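Local coordinates for protein phosphodiesterase (Pseudomonas aeruginosa, PDB 4G75) that is a colicin M-like bacteriocin that binds magnesium and probably kills related bacteria by hydrolysing the lipid-linked precursor of peptidoglycan, at residues V37-Y49 with Y75-D88. Numbering follows the deposited sequence.
Sequences VGYISKGQRDVAY and YPSLPFPNYEFIWD. With EDO (1,2-ethanediol), chain M; EDO (1,2-ethanediol), chain I.
R45 reaches two acids of the facing helix, E84 and D88, and illustrates how buried charges at a helix interface are met by a shared network. Its guanidinium takes D88 side-on: NE reaches OD2 at 2.6 Å, while NH2 bonds OD1 from above the carboxylate plane, the two flat groups being turned 53° apart. NH2 also donates to the anti lone pair of E84 OE1 (2.7 Å); the syn lone pair of the same oxygen goes to K42 NZ, likewise at 2.7 Å. A bend at its second torsion (chi2 -50°) folds the E84 carboxylate in among G38, S41, K42 and R45 as a knob in a hole, beside the bare CA of G38. On D88, Y49 OH donates to OD2 (2.7 Å) from the face opposite R45 NE, so that oxygen is gripped twice. The other end of the guanidinium is steadied by S41 OG, which accepts from NH1 and itself donates to G38 O. Water links K42 NZ to D88 OD1. Beside these charges, L78 rests its methyls on S41 CB, Y75 brings CE1 obliquely to the CG atoms of Q44 and R45, and V37 CG1 meets P79 CD (3.8 Å). The axes of 37-49 and 81-88 cross at -53°, where helix 34-49 meets the start of helix 81-102 in the helical part of the chain, away from the magnesium site, joined by an interhelical salt-bridge network.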
loop_
_atom_site.group_PDB
_atom_site.type_symbol
_atom_site.label_atom_id
_atom_site.label_comp_id
_atom_site.label_asym_id
_atom_site.label_seq_id
_atom_site.Cartn_x
_atom_site.Cartn_y
_atom_site.Cartn_z
ATOM N N VAL A 37 15.038 20.553 13.467
ATOM C CA VAL A 37 14.194 19.655 14.238
ATOM C C VAL A 37 13.390 18.785 13.270
ATOM O O VAL A 37 13.213 17.585 13.496
ATOM C CB VAL A 37 13.241 20.434 15.158
ATOM C CG1 VAL A 37 12.322 19.474 15.911
ATOM C CG2 VAL A 37 14.032 21.297 16.139
ATOM N N GLY A 38 12.935 19.398 12.179
ATOM C CA GLY A 38 12.195 18.676 11.150
ATOM C C GLY A 38 13.016 17.543 10.553
ATOM O O GLY A 38 12.524 16.430 10.391
ATOM N N TYR A 39 14.272 17.822 10.222
ATOM C CA TYR A 39 15.154 16.775 9.709
ATOM C C TYR A 39 15.320 15.639 10.705
ATOM O O TYR A 39 15.246 14.461 10.337
ATOM C CB TYR A 39 16.525 17.334 9.345
ATOM C CG TYR A 39 16.593 17.895 7.948
ATOM C CD1 TYR A 39 16.772 17.057 6.859
ATOM C CD2 TYR A 39 16.489 19.262 7.718
ATOM C CE1 TYR A 39 16.842 17.557 5.580
ATOM C CE2 TYR A 39 16.559 19.773 6.440
ATOM C CZ TYR A 39 16.736 18.914 5.375
ATOM O OH TYR A 39 16.798 19.410 4.091
ATOM N N ILE A 40 15.579 15.987 11.964
ATOM C CA ILE A 40 15.733 14.974 12.998
ATOM C C ILE A 40 14.485 14.113 13.085
ATOM O O ILE A 40 14.577 12.891 13.218
ATOM C CB ILE A 40 16.004 15.602 14.381
ATOM C CG1 ILE A 40 17.407 16.200 14.415
ATOM C CG2 ILE A 40 15.835 14.565 15.483
ATOM C CD1 ILE A 40 18.514 15.171 14.266
ATOM N N SER A 41 13.319 14.749 13.008
ATOM C CA SER A 41 12.069 14.035 13.214
ATOM C C SER A 41 11.838 12.936 12.160
ATOM O O SER A 41 11.157 11.951 12.431
ATOM C CB SER A 41 10.869 14.998 13.271
ATOM O OG SER A 41 10.545 15.510 11.985
ATOM N N LYS A 42 12.412 13.101 10.972
ATOM C CA LYS A 42 12.252 12.101 9.910
ATOM C C LYS A 42 12.833 10.740 10.296
ATOM O O LYS A 42 12.343 9.690 9.854
ATOM C CB LYS A 42 12.879 12.599 8.600
ATOM C CG LYS A 42 12.253 13.888 8.077
ATOM C CD LYS A 42 12.842 14.317 6.729
ATOM C CE LYS A 42 12.438 15.768 6.390
ATOM N NZ LYS A 42 10.945 15.913 6.241
ATOM N N GLY A 43 13.869 10.756 11.131
ATOM C CA GLY A 43 14.546 9.527 11.514
ATOM C C GLY A 43 13.644 8.513 12.196
ATOM O O GLY A 43 13.552 7.362 11.759
ATOM N N GLN A 44 12.967 8.923 13.266
ATOM C CA GLN A 44 12.116 7.983 13.987
ATOM C C GLN A 44 10.888 7.576 13.172
ATOM O O GLN A 44 10.435 6.430 13.254
ATOM C CB GLN A 44 11.701 8.527 15.356
ATOM C CG GLN A 44 11.171 7.439 16.280
ATOM C CD GLN A 44 12.165 6.295 16.464
ATOM O OE1 GLN A 44 13.382 6.487 16.370
ATOM N NE2 GLN A 44 11.651 5.103 16.737
ATOM N N ARG A 45 10.348 8.498 12.382
ATOM C CA ARG A 45 9.238 8.124 11.519
ATOM C C ARG A 45 9.699 7.091 10.496
ATOM O O ARG A 45 9.008 6.110 10.243
ATOM C CB ARG A 45 8.610 9.342 10.836
ATOM C CG ARG A 45 7.975 10.347 11.801
ATOM C CD ARG A 45 6.953 11.236 11.078
ATOM N NE ARG A 45 7.563 11.955 9.965
ATOM C CZ ARG A 45 8.219 13.105 10.088
ATOM N NH1 ARG A 45 8.342 13.678 11.279
ATOM N NH2 ARG A 45 8.759 13.682 9.024
ATOM N N ASP A 46 10.874 7.304 9.914
ATOM C CA ASP A 46 11.401 6.362 8.928
ATOM C C ASP A 46 11.603 4.972 9.522
ATOM O O ASP A 46 11.384 3.961 8.852
ATOM C CB ASP A 46 12.725 6.871 8.346
ATOM C CG ASP A 46 12.537 8.032 7.395
ATOM O OD1 ASP A 46 11.381 8.317 7.003
ATOM O OD2 ASP A 46 13.559 8.653 7.030
ATOM N N VAL A 47 12.039 4.923 10.778
ATOM C CA VAL A 47 12.215 3.647 11.463
ATOM C C VAL A 47 10.895 2.883 11.472
ATOM O O VAL A 47 10.858 1.671 11.246
ATOM C CB VAL A 47 12.727 3.847 12.906
ATOM C CG1 VAL A 47 12.546 2.562 13.726
ATOM C CG2 VAL A 47 14.196 4.266 12.887
ATOM N N ALA A 48 9.811 3.596 11.740
ATOM C CA ALA A 48 8.492 2.985 11.710
ATOM C C ALA A 48 8.126 2.574 10.291
ATOM O O ALA A 48 7.684 1.452 10.067
ATOM C CB ALA A 48 7.443 3.940 12.283
ATOM N N TYR A 49 8.338 3.473 9.333
ATOM C CA TYR A 49 7.927 3.217 7.949
ATOM C C TYR A 49 8.571 1.963 7.349
ATOM O O TYR A 49 7.900 1.192 6.636
ATOM C CB TYR A 49 8.195 4.432 7.047
ATOM C CG TYR A 49 7.330 5.651 7.316
ATOM C CD1 TYR A 49 5.955 5.536 7.471
ATOM C CD2 TYR A 49 7.894 6.926 7.376
ATOM C CE1 TYR A 49 5.163 6.638 7.694
ATOM C CE2 TYR A 49 7.111 8.048 7.602
ATOM C CZ TYR A 49 5.747 7.899 7.759
ATOM O OH TYR A 49 4.954 8.995 7.988
ATOM N N TYR A 75 5.751 9.985 19.624
ATOM C CA TYR A 75 6.496 10.944 18.813
ATOM C C TYR A 75 6.560 12.318 19.484
ATOM O O TYR A 75 5.612 12.751 20.140
ATOM C CB TYR A 75 5.907 11.047 17.400
ATOM C CG TYR A 75 6.094 9.778 16.609
ATOM C CD1 TYR A 75 7.284 9.531 15.939
ATOM C CD2 TYR A 75 5.099 8.805 16.565
ATOM C CE1 TYR A 75 7.481 8.360 15.236
ATOM C CE2 TYR A 75 5.287 7.619 15.864
ATOM C CZ TYR A 75 6.480 7.409 15.196
ATOM O OH TYR A 75 6.694 6.245 14.493
ATOM N N PRO A 76 7.694 13.008 19.321
ATOM C CA PRO A 76 7.865 14.361 19.864
ATOM C C PRO A 76 6.961 15.366 19.166
ATOM O O PRO A 76 6.776 15.292 17.950
ATOM C CB PRO A 76 9.332 14.683 19.543
ATOM C CG PRO A 76 9.981 13.357 19.305
ATOM C CD PRO A 76 8.914 12.521 18.661
ATOM N N SER A 77 6.392 16.299 19.924
ATOM C CA SER A 77 5.670 17.404 19.309
ATOM C C SER A 77 6.651 18.271 18.520
ATOM O O SER A 77 7.781 18.502 18.952
ATOM C CB SER A 77 4.932 18.236 20.365
ATOM O OG SER A 77 5.841 18.962 21.163
ATOM N N LEU A 78 6.207 18.750 17.363
ATOM C CA LEU A 78 7.069 19.465 16.429
ATOM C C LEU A 78 6.664 20.916 16.241
ATOM O O LEU A 78 5.507 21.287 16.441
ATOM C CB LEU A 78 7.051 18.781 15.054
ATOM C CG LEU A 78 7.468 17.306 15.019
ATOM C CD1 LEU A 78 7.446 16.785 13.584
ATOM C CD2 LEU A 78 8.837 17.091 15.650
ATOM N N PRO A 79 7.626 21.747 15.840
ATOM C CA PRO A 79 7.327 23.127 15.460
ATOM C C PRO A 79 6.302 23.154 14.327
ATOM O O PRO A 79 5.262 23.802 14.447
ATOM C CB PRO A 79 8.681 23.652 14.976
ATOM C CG PRO A 79 9.688 22.807 15.669
ATOM C CD PRO A 79 9.069 21.454 15.812
ATOM N N PHE A 80 6.586 22.430 13.247
ATOM C CA PHE A 80 5.690 22.383 12.097
ATOM C C PHE A 80 5.322 20.943 11.724
ATOM O O PHE A 80 5.858 20.392 10.760
ATOM C CB PHE A 80 6.330 23.065 10.891
ATOM C CG PHE A 80 6.830 24.456 11.168
ATOM C CD1 PHE A 80 5.944 25.488 11.419
ATOM C CD2 PHE A 80 8.186 24.728 11.151
ATOM C CE1 PHE A 80 6.406 26.765 11.664
ATOM C CE2 PHE A 80 8.652 26.005 11.391
ATOM C CZ PHE A 80 7.763 27.021 11.649
ATOM N N PRO A 81 4.406 20.332 12.487
ATOM C CA PRO A 81 3.915 18.980 12.202
ATOM C C PRO A 81 3.190 18.963 10.858
ATOM O O PRO A 81 3.161 17.937 10.171
ATOM C CB PRO A 81 2.928 18.730 13.347
ATOM C CG PRO A 81 2.491 20.125 13.750
ATOM C CD PRO A 81 3.785 20.878 13.703
ATOM N N ASN A 82 2.614 20.105 10.489
ATOM C CA ASN A 82 2.029 20.269 9.168
ATOM C C ASN A 82 3.044 20.070 8.047
ATOM O O ASN A 82 2.778 19.355 7.087
ATOM C CB ASN A 82 1.326 21.630 9.028
ATOM C CG ASN A 82 2.219 22.804 9.399
ATOM O OD1 ASN A 82 3.116 22.691 10.239
ATOM N ND2 ASN A 82 1.961 23.948 8.780
ATOM N N TYR A 83 4.208 20.699 8.161
ATOM C CA TYR A 83 5.205 20.572 7.107
ATOM C C TYR A 83 5.701 19.137 6.997
ATOM O O TYR A 83 5.963 18.645 5.898
ATOM C CB TYR A 83 6.392 21.513 7.338
ATOM C CG TYR A 83 6.048 22.988 7.265
ATOM C CD1 TYR A 83 4.863 23.421 6.690
ATOM C CD2 TYR A 83 6.929 23.947 7.755
ATOM C CE1 TYR A 83 4.554 24.777 6.621
ATOM C CE2 TYR A 83 6.631 25.294 7.690
ATOM C CZ TYR A 83 5.443 25.704 7.125
ATOM O OH TYR A 83 5.151 27.049 7.059
ATOM N N GLU A 84 5.842 18.469 8.137
ATOM C CA GLU A 84 6.345 17.103 8.134
ATOM C C GLU A 84 5.320 16.119 7.572
ATOM O O GLU A 84 5.688 15.157 6.890
ATOM C CB GLU A 84 6.798 16.684 9.534
ATOM C CG GLU A 84 8.053 17.416 10.003
ATOM C CD GLU A 84 9.170 17.365 8.975
ATOM O OE1 GLU A 84 9.519 16.250 8.528
ATOM O OE2 GLU A 84 9.698 18.440 8.611
ATOM N N PHE A 85 4.039 16.363 7.845
ATOM C CA PHE A 85 2.991 15.509 7.297
ATOM C C PHE A 85 3.007 15.653 5.780
ATOM O O PHE A 85 2.976 14.666 5.037
ATOM C CB PHE A 85 1.625 15.916 7.858
ATOM C CG PHE A 85 0.496 14.998 7.457
ATOM C CD1 PHE A 85 0.048 14.009 8.325
ATOM C CD2 PHE A 85 -0.118 15.127 6.222
ATOM C CE1 PHE A 85 -1.000 13.164 7.964
ATOM C CE2 PHE A 85 -1.159 14.286 5.856
ATOM C CZ PHE A 85 -1.600 13.308 6.723
ATOM N N ILE A 86 3.064 16.895 5.317
ATOM C CA ILE A 86 3.062 17.164 3.883
ATOM C C ILE A 86 4.247 16.522 3.165
ATOM O O ILE A 86 4.070 15.869 2.135
ATOM C CB ILE A 86 3.017 18.667 3.592
ATOM C CG1 ILE A 86 1.646 19.213 4.003
ATOM C CG2 ILE A 86 3.297 18.921 2.125
ATOM C CD1 ILE A 86 1.573 20.728 4.121
ATOM N N TRP A 87 5.448 16.700 3.710
ATOM C CA TRP A 87 6.638 16.103 3.104
ATOM C C TRP A 87 6.653 14.571 3.139
ATOM O O TRP A 87 7.153 13.951 2.215
ATOM C CB TRP A 87 7.933 16.677 3.704
ATOM C CG TRP A 87 8.342 17.994 3.104
ATOM C CD1 TRP A 87 8.522 19.174 3.764
ATOM C CD2 TRP A 87 8.619 18.261 1.722
ATOM N NE1 TRP A 87 8.899 20.159 2.880
ATOM C CE2 TRP A 87 8.965 19.624 1.621
ATOM C CE3 TRP A 87 8.610 17.480 0.562
ATOM C CZ2 TRP A 87 9.300 20.221 0.408
ATOM C CZ3 TRP A 87 8.947 18.077 -0.645
ATOM C CH2 TRP A 87 9.281 19.436 -0.712
ATOM N N ASP A 88 6.114 13.966 4.195
ATOM C CA ASP A 88 6.011 12.509 4.254
ATOM C C ASP A 88 5.039 12.018 3.176
ATOM O O ASP A 88 5.261 10.981 2.546
ATOM C CB ASP A 88 5.541 12.033 5.635
ATOM C CG ASP A 88 6.678 11.891 6.644
ATOM O OD1 ASP A 88 7.815 12.366 6.383
ATOM O OD2 ASP A 88 6.419 11.301 7.718
HETATM C C1 EDO M . 9.823 21.645 10.818
HETATM O O1 EDO M . 9.190 20.856 9.802
HETATM C C2 EDO M . 9.641 20.989 12.183
HETATM O O2 EDO M . 8.300 20.497 12.295
HETATM C C1 EDO I . 17.195 4.775 17.218
HETATM O O1 EDO I . 18.299 5.369 16.521
HETATM C C2 EDO I . 16.030 4.609 16.251
HETATM O O2 EDO I . 14.871 4.118 16.935
HETATM O O HOH W 1 9.544 13.832 4.845
HETATM O O HOH W 2 11.249 18.976 6.497
HETATM O O HOH W 3 9.404 4.743 15.431
HETATM O O HOH W 4 10.350 11.073 7.085
#